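Local coordinates for glucokinase (Enterococcus faecalis, PDB 2QM1), which probably phosphorylates glucose at the expense of ATP, as a glucokinase of the ROK family, and carries bound zinc and magnesium ions, at residues B[117-122]-B[154-159]; B[125-128]-B[132-135]. One frame throughout, in Å; residues are numbered along the deposited sequence.

Contact 1. Residues B[117-122]-B[154-159]; sequences DANVAA and GKLLHG. With MG (magnesium ion), chain K.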
ATOM      1  N   ASP B 117     -14.461   5.689   8.261  1.00 42.56           N
ATOM      2  CA  ASP B 117     -15.495   6.163   7.351  1.00 43.85           C
ATOM      3  C   ASP B 117     -15.141   6.065   5.861  1.00 43.71           C
ATOM      4  O   ASP B 117     -15.962   5.604   5.083  1.00 43.97           O
ATOM      5  CB  ASP B 117     -15.992   7.566   7.733  1.00 44.51           C
ATOM      6  CG  ASP B 117     -14.881   8.633   7.743  1.00 46.16           C
ATOM      7  OD1 ASP B 117     -13.683   8.290   7.655  1.00 47.84           O
ATOM      8  OD2 ASP B 117     -15.224   9.839   7.893  1.00 47.92           O
ATOM      9  N   ALA B 118     -13.916   6.419   5.468  1.00 43.30           N
ATOM     10  CA  ALA B 118     -13.504   6.174   4.066  1.00 42.03           C
ATOM     11  C   ALA B 118     -13.260   4.707   3.781  1.00 41.49           C
ATOM     12  O   ALA B 118     -13.462   4.277   2.668  1.00 41.17           O
ATOM     13  CB  ALA B 118     -12.327   7.004   3.685  1.00 42.39           C
ATOM     14  N   ASN B 119     -12.882   3.913   4.799  1.00 40.15           N
ATOM     15  CA  ASN B 119     -12.683   2.475   4.581  1.00 39.59           C
ATOM     16  C   ASN B 119     -13.971   1.809   4.096  1.00 39.41           C
ATOM     17  O   ASN B 119     -14.012   1.060   3.131  1.00 36.92           O
ATOM     18  CB  ASN B 119     -12.188   1.789   5.859  1.00 39.22           C
ATOM     19  CG  ASN B 119     -10.706   2.006   6.070  1.00 39.36           C
ATOM     20  OD1 ASN B 119     -10.076   2.803   5.345  1.00 36.68           O
ATOM     21  ND2 ASN B 119     -10.138   1.343   7.073  1.00 36.70           N
ATOM     22  N   VAL B 120     -15.031   2.158   4.794  1.00 39.79           N
ATOM     23  CA  VAL B 120     -16.372   1.617   4.589  1.00 41.10           C
ATOM     24  C   VAL B 120     -16.936   2.134   3.239  1.00 39.85           C
ATOM     25  O   VAL B 120     -17.482   1.390   2.452  1.00 40.02           O
ATOM     26  CB  VAL B 120     -17.143   1.987   5.888  1.00 40.68           C
ATOM     27  CG1 VAL B 120     -18.366   2.688   5.668  1.00 43.96           C
ATOM     28  CG2 VAL B 120     -17.201   0.836   6.861  1.00 41.97           C
ATOM     29  N   ALA B 121     -16.737   3.403   2.954  1.00 39.63           N
ATOM     30  CA  ALA B 121     -17.058   3.945   1.636  1.00 40.30           C
ATOM     31  C   ALA B 121     -16.343   3.196   0.493  1.00 40.17           C
ATOM     32  O   ALA B 121     -16.949   2.857  -0.514  1.00 41.16           O
ATOM     33  CB  ALA B 121     -16.767   5.461   1.593  1.00 40.32           C
ATOM     34  N   ALA B 122     -15.067   2.886   0.704  1.00 39.12           N
ATOM     35  CA  ALA B 122     -14.299   2.040  -0.169  1.00 38.62           C
ATOM     36  C   ALA B 122     -14.968   0.693  -0.385  1.00 38.84           C
ATOM     37  O   ALA B 122     -15.036   0.217  -1.514  1.00 39.96           O
ATOM     38  CB  ALA B 122     -12.838   1.853   0.412  1.00 37.86           C
ATOM     39  N   GLY B 154      -8.155  -8.910  -1.789  1.00 40.24           N
ATOM     40  CA  GLY B 154      -9.465  -9.232  -1.249  1.00 40.93           C
ATOM     41  C   GLY B 154      -9.824  -8.711   0.131  1.00 41.57           C
ATOM     42  O   GLY B 154     -10.979  -8.844   0.561  1.00 42.83           O
ATOM     43  N   LYS B 155      -8.893  -8.059   0.822  1.00 41.53           N
ATOM     44  CA  LYS B 155      -9.213  -7.548   2.165  1.00 43.06           C
ATOM     45  C   LYS B 155      -8.946  -6.091   2.339  1.00 42.23           C
ATOM     46  O   LYS B 155      -7.922  -5.568   1.869  1.00 42.50           O
ATOM     47  CB  LYS B 155      -8.448  -8.302   3.274  1.00 42.73           C
ATOM     48  CG  LYS B 155      -8.589  -9.814   3.142  1.00 49.32           C
ATOM     49  CD  LYS B 155      -7.660 -10.533   4.044  1.00 59.07           C
ATOM     50  CE  LYS B 155      -8.339 -10.940   5.353  1.00 64.45           C
ATOM     51  NZ  LYS B 155      -7.299 -11.556   6.265  1.00 65.75           N
ATOM     52  N   LEU B 156      -9.803  -5.470   3.144  1.00 41.20           N
ATOM     53  CA  LEU B 156      -9.651  -4.075   3.446  1.00 42.36           C
ATOM     54  C   LEU B 156      -8.372  -3.944   4.308  1.00 40.59           C
ATOM     55  O   LEU B 156      -8.191  -4.726   5.216  1.00 41.27           O
ATOM     56  CB  LEU B 156     -10.850  -3.636   4.261  1.00 42.03           C
ATOM     57  CG  LEU B 156     -11.531  -2.274   4.145  1.00 46.70           C
ATOM     58  CD1 LEU B 156     -12.108  -1.996   5.566  1.00 46.55           C
ATOM     59  CD2 LEU B 156     -10.687  -1.081   3.581  1.00 46.51           C
ATOM     60  N   LEU B 157      -7.486  -3.003   4.018  1.00 39.38           N
ATOM     61  CA  LEU B 157      -6.281  -2.815   4.903  1.00 39.00           C
ATOM     62  C   LEU B 157      -6.432  -1.830   6.102  1.00 38.75           C
ATOM     63  O   LEU B 157      -7.019  -0.764   5.974  1.00 38.85           O
ATOM     64  CB  LEU B 157      -5.019  -2.484   4.113  1.00 39.05           C
ATOM     65  CG  LEU B 157      -4.750  -3.377   2.877  1.00 37.04           C
ATOM     66  CD1 LEU B 157      -3.496  -2.980   2.273  1.00 37.88           C
ATOM     67  CD2 LEU B 157      -4.711  -4.884   3.218  1.00 38.32           C
ATOM     68  N   HIS B 158      -5.865  -2.211   7.248  1.00 38.27           N
ATOM     69  CA  HIS B 158      -5.916  -1.406   8.456  1.00 38.33           C
ATOM     70  C   HIS B 158      -4.526  -1.033   8.934  1.00 37.16           C
ATOM     71  O   HIS B 158      -4.344   0.001   9.495  1.00 39.38           O
ATOM     72  CB  HIS B 158      -6.733  -2.157   9.535  1.00 39.05           C
ATOM     73  CG  HIS B 158      -8.145  -2.412   9.093  1.00 40.77           C
ATOM     74  ND1 HIS B 158      -8.516  -3.538   8.384  1.00 41.84           N
ATOM     75  CD2 HIS B 158      -9.238  -1.612   9.116  1.00 42.82           C
ATOM     76  CE1 HIS B 158      -9.796  -3.454   8.055  1.00 41.37           C
ATOM     77  NE2 HIS B 158     -10.257  -2.297   8.493  1.00 46.97           N
ATOM     78  N   GLY B 159      -3.531  -1.862   8.711  1.00 36.88           N
ATOM     79  CA  GLY B 159      -2.220  -1.619   9.345  1.00 36.40           C
ATOM     80  C   GLY B 159      -2.190  -1.766  10.864  1.00 37.20           C
ATOM     81  O   GLY B 159      -3.231  -2.091  11.505  1.00 36.04           O
TER
HETATM   82 MG    MG K1008      -9.657   5.015   5.592  1.00 25.29          MG
HETATM   83  O   HOH W   1      -7.614   1.621   7.985  1.00 22.71           O
HETATM   84  O   HOH W   2      -7.648   1.197   4.009  1.00 24.39           O
HETATM   85  O   HOH W   3      -7.887   5.089   7.190  1.00 25.51           O
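Asn-119, on the first turn of helix 117-128, and Leu-156, on the short strand 155-156, make the dry half of this contact. Both methyls of Leu-156 press on the root of the asparagine side chain: Leu-156 CD1 lies 3.8 Å from Asn-119 CB, and Leu-156 CD2 touches both CB and CG of Asn-119, at 4.0 Å each. Beyond this patch the packing gives way to water. One water accepts from Asn-119 ND2 at 2.7 Å and also lies near Leu-157 O; a second water lies 2.8 Å from Leu-157 O and also near Asn-119 OD1, so the Leu-157 carbonyl is reached through solvent. With CG beside the backbone N (chi1 -79°), the amide of Asn-119 points away from the helix and its two ends part. Asn-119 OD1 binds the magnesium ion at 2.3 Å, and Gly-148 O binds the same ion, in a site that also includes Asn-116. Asn-119 ND2 lies 3.7 Å from His-158 CD2, with the amide and ring planes 74° apart. Asp-115 joins these two groups: its OD1 accepts from Asn-119 ND2, and its OD2 is hydrogen-bonded to His-158 NE2. The helix rests on strand 137-142 through Ala-118 and Ala-122 and on helix 310-318 through Val-120, while Lys-155 and Leu-157 pack against the second subunit.

Contact 2. Residues B[125-128]-B[132-135]; sequences ERWK and ENNP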
ATOM      1  N   GLU B 125     -18.034   1.238  -2.615  1.00 38.26           N
ATOM      2  CA  GLU B 125     -17.731   1.392  -4.062  1.00 39.62           C
ATOM      3  C   GLU B 125     -17.208   0.083  -4.664  1.00 40.98           C
ATOM      4  O   GLU B 125     -17.573  -0.308  -5.756  1.00 42.26           O
ATOM      5  CB  GLU B 125     -16.796   2.595  -4.333  1.00 38.58           C
ATOM      6  CG  GLU B 125     -17.514   3.915  -4.070  1.00 39.40           C
ATOM      7  CD  GLU B 125     -18.387   4.373  -5.247  1.00 40.44           C
ATOM      8  OE1 GLU B 125     -18.324   3.745  -6.354  1.00 37.38           O
ATOM      9  OE2 GLU B 125     -19.096   5.379  -5.066  1.00 41.17           O
ATOM     10  N   ARG B 126     -16.426  -0.664  -3.911  1.00 43.14           N
ATOM     11  CA  ARG B 126     -16.066  -1.993  -4.414  1.00 44.46           C
ATOM     12  C   ARG B 126     -17.288  -2.914  -4.676  1.00 44.22           C
ATOM     13  O   ARG B 126     -17.353  -3.582  -5.706  1.00 45.36           O
ATOM     14  CB  ARG B 126     -15.052  -2.639  -3.485  1.00 44.30           C
ATOM     15  CG  ARG B 126     -14.668  -4.030  -3.891  1.00 43.08           C
ATOM     16  CD  ARG B 126     -13.647  -4.546  -2.933  1.00 41.85           C
ATOM     17  NE  ARG B 126     -13.397  -5.952  -3.154  1.00 45.14           N
ATOM     18  CZ  ARG B 126     -13.688  -6.876  -2.246  1.00 51.86           C
ATOM     19  NH1 ARG B 126     -14.220  -6.535  -1.049  1.00 51.54           N
ATOM     20  NH2 ARG B 126     -13.436  -8.131  -2.518  1.00 54.07           N
ATOM     21  N   TRP B 127     -18.240  -2.947  -3.743  1.00 44.33           N
ATOM     22  CA  TRP B 127     -19.378  -3.875  -3.783  1.00 43.48           C
ATOM     23  C   TRP B 127     -20.417  -3.535  -4.810  1.00 43.34           C
ATOM     24  O   TRP B 127     -20.908  -4.446  -5.493  1.00 44.03           O
ATOM     25  CB  TRP B 127     -20.105  -3.907  -2.419  1.00 44.34           C
ATOM     26  CG  TRP B 127     -21.149  -5.017  -2.245  1.00 44.06           C
ATOM     27  CD1 TRP B 127     -21.262  -6.170  -2.958  1.00 44.70           C
ATOM     28  CD2 TRP B 127     -22.159  -5.077  -1.217  1.00 45.49           C
ATOM     29  NE1 TRP B 127     -22.290  -6.945  -2.455  1.00 47.86           N
ATOM     30  CE2 TRP B 127     -22.858  -6.295  -1.386  1.00 45.47           C
ATOM     31  CE3 TRP B 127     -22.532  -4.214  -0.169  1.00 43.58           C
ATOM     32  CZ2 TRP B 127     -23.928  -6.670  -0.563  1.00 45.16           C
ATOM     33  CZ3 TRP B 127     -23.601  -4.585   0.651  1.00 45.67           C
ATOM     34  CH2 TRP B 127     -24.290  -5.804   0.444  1.00 44.77           C
ATOM     35  N   LYS B 128     -20.763  -2.241  -4.913  1.00 42.08           N
ATOM     36  CA  LYS B 128     -21.882  -1.788  -5.752  1.00 41.94           C
ATOM     37  C   LYS B 128     -21.508  -0.686  -6.726  1.00 41.55           C
ATOM     38  O   LYS B 128     -22.302  -0.312  -7.608  1.00 40.90           O
ATOM     39  CB  LYS B 128     -23.045  -1.337  -4.854  1.00 40.96           C
ATOM     40  CG  LYS B 128     -23.653  -2.509  -4.105  1.00 43.92           C
ATOM     41  CD  LYS B 128     -24.486  -3.374  -5.069  1.00 48.52           C
ATOM     42  CE  LYS B 128     -24.933  -4.672  -4.395  1.00 48.72           C
ATOM     43  NZ  LYS B 128     -25.643  -5.545  -5.385  1.00 47.77           N
ATOM     44  N   GLU B 132     -16.109  -2.746  -8.783  1.00 43.38           N
ATOM     45  CA  GLU B 132     -16.514  -3.954  -9.546  1.00 44.27           C
ATOM     46  C   GLU B 132     -16.162  -5.279  -8.880  1.00 43.53           C
ATOM     47  O   GLU B 132     -15.875  -6.309  -9.534  1.00 43.17           O
ATOM     48  CB  GLU B 132     -15.969  -3.912 -10.974  1.00 45.02           C
ATOM     49  CG  GLU B 132     -16.628  -2.823 -11.791  1.00 50.07           C
ATOM     50  CD  GLU B 132     -16.481  -3.022 -13.289  1.00 57.56           C
ATOM     51  OE1 GLU B 132     -17.402  -2.578 -14.009  1.00 57.09           O
ATOM     52  OE2 GLU B 132     -15.451  -3.605 -13.744  1.00 60.42           O
ATOM     53  N   ASN B 133     -16.183  -5.235  -7.563  1.00 44.32           N
ATOM     54  CA  ASN B 133     -15.795  -6.367  -6.720  1.00 43.84           C
ATOM     55  C   ASN B 133     -14.389  -6.913  -6.953  1.00 43.66           C
ATOM     56  O   ASN B 133     -14.126  -8.026  -6.637  1.00 43.34           O
ATOM     57  CB  ASN B 133     -16.846  -7.455  -6.844  1.00 44.19           C
ATOM     58  CG  ASN B 133     -18.120  -7.083  -6.078  1.00 46.89           C
ATOM     59  OD1 ASN B 133     -19.122  -6.626  -6.677  1.00 49.97           O
ATOM     60  ND2 ASN B 133     -18.053  -7.184  -4.752  1.00 47.84           N
ATOM     61  N   ASN B 134     -13.505  -6.121  -7.531  1.00 42.46           N
ATOM     62  CA  ASN B 134     -12.126  -6.535  -7.671  1.00 43.78           C
ATOM     63  C   ASN B 134     -11.419  -6.744  -6.314  1.00 42.79           C
ATOM     64  O   ASN B 134     -11.759  -6.063  -5.351  1.00 43.17           O
ATOM     65  CB  ASN B 134     -11.368  -5.531  -8.525  1.00 43.69           C
ATOM     66  CG  ASN B 134     -10.200  -6.160  -9.202  1.00 47.39           C
ATOM     67  OD1 ASN B 134      -9.072  -6.209  -8.635  1.00 44.75           O
ATOM     68  ND2 ASN B 134     -10.461  -6.753 -10.378  1.00 43.21           N
ATOM     69  N   PRO B 135     -10.497  -7.723  -6.223  1.00 42.35           N
ATOM     70  CA  PRO B 135      -9.698  -7.902  -4.993  1.00 42.31           C
ATOM     71  C   PRO B 135      -8.759  -6.769  -4.664  1.00 42.06           C
ATOM     72  O   PRO B 135      -8.241  -6.742  -3.576  1.00 40.67           O
ATOM     73  CB  PRO B 135      -8.837  -9.137  -5.285  1.00 43.35           C
ATOM     74  CG  PRO B 135      -9.497  -9.822  -6.503  1.00 43.45           C
ATOM     75  CD  PRO B 135     -10.255  -8.770  -7.231  1.00 41.68           C
TER
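The loop joining helix 117-128 to strand 137-142, in the actin-like ATPase fold of the ROK family, folds back here on the C-terminal end of the helix. Arg-126 carries the contact from the helix side with two hydrogen bonds, one from its backbone and one from its side chain. Arg-126 O, in the last turn of the helix, accepts from Asn-133 N at 2.7 Å. The arginine side chain runs straight, with CG anti to the backbone N (chi1 178°) and the chain extended as far as NE, and this carries the guanidinium alongside the loop to Asn-134. Its CG and CD skirt the loop backbone on the way, Arg-126 CD lying 3.4 Å from Asn-134 O. Together the two bonds hold successive loop residues against one helix residue. Positive phi at both Glu-132 and Asn-133 turns the chain back along the helix end. The side chain of Asn-133 lies beside Trp-127, pointing the same way, with amide and indole planes 81° apart. Trp-127 itself leans toward Ile-313 and Ser-317 of helix 310-318, and Lys-128 CE sits over the rim of one face of the Trp-127 ring, 3.9 Å above the plane. Glu-125 turns away from the loop segment, and its carboxylate accepts from the backbone N-H groups of Ala-130, Glu-305 and Leu-306, tying the start of the turn to a second loop. Farther along, Asn-134 OD1 accepts from Asp-136 N. At the far end of the arginine, Arg-126 NE donates to Asn-134 O at 2.7 Å with an N-H...O angle of 152°; the oxygen lies close to the guanidinium plane, whereas NE stands above the plane of the carbonyl.

From the N terminus, the chain leaves strand 112-116 and enters helix 117-128, whose first turns supply one side of contact 1 and whose last turn supplies one side of contact 2. A three-residue turn then leads into 132-135, closing the short loop of contact 2. Strands 137-142 and 146-152 follow before 154-159 returns to the start of the helix, so contact 2 is nested inside the larger loop closed by contact 1. The two meet where Gly-154 N approaches Pro-135 O at 2.8 Å, a probable hydrogen bond. Together they tie the start of the helix to edge strand 155-156 and its following loop, and its end to the loop leading into strand 137-142.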